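Local coordinates for protein aerobactin synthase IucA (Klebsiella pneumoniae subsp. pneumoniae, PDB 5JM8) that probably uses ATP and magnesium to activate a carboxylate of citrate for amide formation, as an NIS synthetase in the biosynthesis of the siderophore aerobactin, at residues F151-P155 and L285-V289. Numbering follows the deposited sequence.
Sequences FHPAP and LTNSV. With ATP (adenosine-5'-triphosphate), chain I.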
loop_
_atom_site.group_PDB
_atom_site.type_symbol
_atom_site.label_atom_id
_atom_site.label_comp_id
_atom_site.label_asym_id
_atom_site.label_seq_id
_atom_site.Cartn_x
_atom_site.Cartn_y
_atom_site.Cartn_z
ATOM N N PHE A 151 31.821 18.822 10.434
ATOM C CA PHE A 151 32.882 19.772 10.764
ATOM C C PHE A 151 32.434 20.753 11.842
ATOM O O PHE A 151 32.664 21.958 11.747
ATOM C CB PHE A 151 33.337 20.518 9.504
ATOM C CG PHE A 151 34.222 19.697 8.615
ATOM C CD1 PHE A 151 33.689 18.697 7.821
ATOM C CD2 PHE A 151 35.586 19.915 8.581
ATOM C CE1 PHE A 151 34.498 17.934 7.004
ATOM C CE2 PHE A 151 36.401 19.155 7.767
ATOM C CZ PHE A 151 35.857 18.162 6.981
ATOM N N HIS A 152 31.778 20.212 12.863
ATOM C CA HIS A 152 31.468 20.950 14.080
ATOM C C HIS A 152 32.052 20.161 15.250
ATOM O O HIS A 152 32.054 18.933 15.219
ATOM C CB HIS A 152 29.957 21.139 14.243
ATOM C CG HIS A 152 29.585 22.195 15.236
ATOM N ND1 HIS A 152 29.435 21.934 16.581
ATOM C CD2 HIS A 152 29.339 23.518 15.082
ATOM C CE1 HIS A 152 29.112 23.049 17.212
ATOM N NE2 HIS A 152 29.047 24.025 16.324
ATOM N N PRO A 153 32.579 20.857 16.272
ATOM C CA PRO A 153 33.149 20.125 17.409
ATOM C C PRO A 153 32.101 19.461 18.301
ATOM O O PRO A 153 32.351 18.386 18.846
ATOM C CB PRO A 153 33.902 21.214 18.180
ATOM C CG PRO A 153 33.226 22.483 17.801
ATOM C CD PRO A 153 32.814 22.308 16.379
ATOM N N ALA A 154 30.950 20.109 18.450
ATOM C CA ALA A 154 29.862 19.590 19.271
ATOM C C ALA A 154 28.538 19.616 18.507
ATOM O O ALA A 154 27.639 20.383 18.847
ATOM C CB ALA A 154 29.747 20.393 20.553
ATOM N N PRO A 155 28.416 18.772 17.472
ATOM C CA PRO A 155 27.219 18.744 16.621
ATOM C C PRO A 155 25.962 18.233 17.327
ATOM O O PRO A 155 24.862 18.444 16.813
ATOM C CB PRO A 155 27.619 17.793 15.491
ATOM C CG PRO A 155 28.674 16.927 16.074
ATOM C CD PRO A 155 29.424 17.789 17.036
ATOM N N LEU A 285 21.338 24.331 19.244
ATOM C CA LEU A 285 21.902 23.340 18.328
ATOM C C LEU A 285 22.955 24.016 17.447
ATOM O O LEU A 285 22.650 24.990 16.758
ATOM C CB LEU A 285 20.807 22.706 17.466
ATOM C CG LEU A 285 19.612 22.082 18.195
ATOM C CD1 LEU A 285 18.530 21.707 17.196
ATOM C CD2 LEU A 285 20.029 20.862 19.007
ATOM N N THR A 286 24.178 23.484 17.471
ATOM C CA THR A 286 25.349 24.084 16.811
ATOM C C THR A 286 25.348 25.616 16.802
ATOM O O THR A 286 24.956 26.243 15.815
ATOM C CB THR A 286 25.492 23.606 15.347
ATOM O OG1 THR A 286 24.256 23.794 14.648
ATOM C CG2 THR A 286 25.900 22.138 15.293
ATOM N N ASN A 287 25.811 26.195 17.907
ATOM C CA ASN A 287 25.946 27.645 18.087
ATOM C C ASN A 287 24.824 28.489 17.473
ATOM O O ASN A 287 25.076 29.469 16.770
ATOM C CB ASN A 287 27.313 28.124 17.552
ATOM C CG ASN A 287 27.638 27.592 16.163
ATOM O OD1 ASN A 287 28.200 26.505 16.019
ATOM N ND2 ASN A 287 27.333 28.381 15.139
ATOM N N SER A 288 23.584 28.105 17.759
ATOM C CA SER A 288 22.433 28.957 17.480
ATOM C C SER A 288 21.207 28.496 18.255
ATOM O O SER A 288 20.773 27.349 18.127
ATOM C CB SER A 288 22.114 28.984 15.984
ATOM O OG SER A 288 20.956 29.765 15.734
ATOM N N VAL A 289 20.663 29.395 19.070
ATOM C CA VAL A 289 19.353 29.182 19.659
ATOM C C VAL A 289 18.370 29.066 18.504
ATOM O O VAL A 289 18.475 29.798 17.517
ATOM C CB VAL A 289 18.944 30.323 20.613
ATOM C CG1 VAL A 289 18.797 31.638 19.851
ATOM C CG2 VAL A 289 17.650 29.978 21.327
HETATM P PG ATP I . 15.111 23.678 8.606
HETATM O O1G ATP I . 14.032 22.836 9.238
HETATM O O2G ATP I . 15.791 23.011 7.435
HETATM O O3G ATP I . 14.691 25.100 8.320
HETATM P PB ATP I . 17.110 25.038 10.222
HETATM O O1B ATP I . 17.385 24.870 11.696
HETATM O O2B ATP I . 16.457 26.309 9.727
HETATM O O3B ATP I . 16.286 23.737 9.719
HETATM P PA ATP I . 19.893 25.527 9.751
HETATM O O1A ATP I . 19.609 26.828 10.458
HETATM O O2A ATP I . 20.704 25.527 8.479
HETATM O O3A ATP I . 18.490 24.809 9.417
HETATM O "O5'" ATP I . 20.588 24.486 10.758
HETATM C "C5'" ATP I . 20.904 23.190 10.260
HETATM C "C4'" ATP I . 20.827 22.130 11.349
HETATM O "O4'" ATP I . 21.217 20.879 10.778
HETATM C "C3'" ATP I . 21.752 22.404 12.524
HETATM O "O3'" ATP I . 21.019 22.287 13.751
HETATM C "C2'" ATP I . 22.847 21.357 12.438
HETATM O "O2'" ATP I . 23.160 20.805 13.715
HETATM C "C1'" ATP I . 22.281 20.283 11.523
HETATM N N9 ATP I . 23.301 19.764 10.586
HETATM C C8 ATP I . 23.678 18.476 10.522
HETATM N N7 ATP I . 24.628 18.300 9.570
HETATM C C5 ATP I . 24.865 19.498 9.010
HETATM C C6 ATP I . 25.750 20.011 7.945
HETATM N N6 ATP I . 26.577 19.158 7.295
HETATM N N1 ATP I . 25.696 21.333 7.661
HETATM C C2 ATP I . 24.868 22.171 8.315
HETATM N N3 ATP I . 24.039 21.765 9.294
HETATM C C4 ATP I . 23.990 20.466 9.683
HETATM O O HOH W 1 25.236 21.263 18.599
#
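The backbones of the two loops come nearest at Pro155 and Thr286, their CA atoms 5.7 Å apart, and no direct backbone hydrogen bond joins them; a single water does so instead, donating to Ala154 O at 2.6 Å and accepting from Thr286 N at 2.7 Å. The side chains illustrate how an imidazole can be held from several directions at once. Thr286 CG2 sits squarely over one face of the His152 ring, 3.6 Å from its centroid and 5° off the ring normal, a CH-pi contact, while Pro153 CD covers the opposite face toward the rim. At the ring edge His152 NE2 donates to Asn287 OD1 over 2.6 Å, a short bond that meets the oxygen nearly end-on to its C=O, though moderately bent at the hydrogen, with ring and amide nearly coplanar (15° between planes). The remaining ring nitrogen is taken too: Ala154 N donates to His152 ND1, tilted out of the ring plane. With one nitrogen giving and the other receiving, the two bonds restrain rotation of the ring, and the pattern is consistent with a neutral imidazole protonated on NE2.

Within the IucA/IucC family region, Asn287 and its neighbours form the turn between strands 275-284 and 289-290, an antiparallel hairpin whose Leu285 and Thr286 line the ATP pocket. Leu285 N bonds to Ser288 O across this turn. Both Thr286 and Asn287 have positive phi, as befits a tight reversal. In Thr286, chi1 of 52° turns OG1 toward the ribose and puts CG2 anti to the carbonyl carbon, over the imidazole; OG1 then makes a weak hydrogen bond of 3.3 Å to ATP O2'. Leu285 CB approaches the neighbouring ribose hydroxyl, 3.7 Å from ATP O3'. Tyr548 of helix 545-549 meets the His152 ring edge-to-face and also touches Asn287.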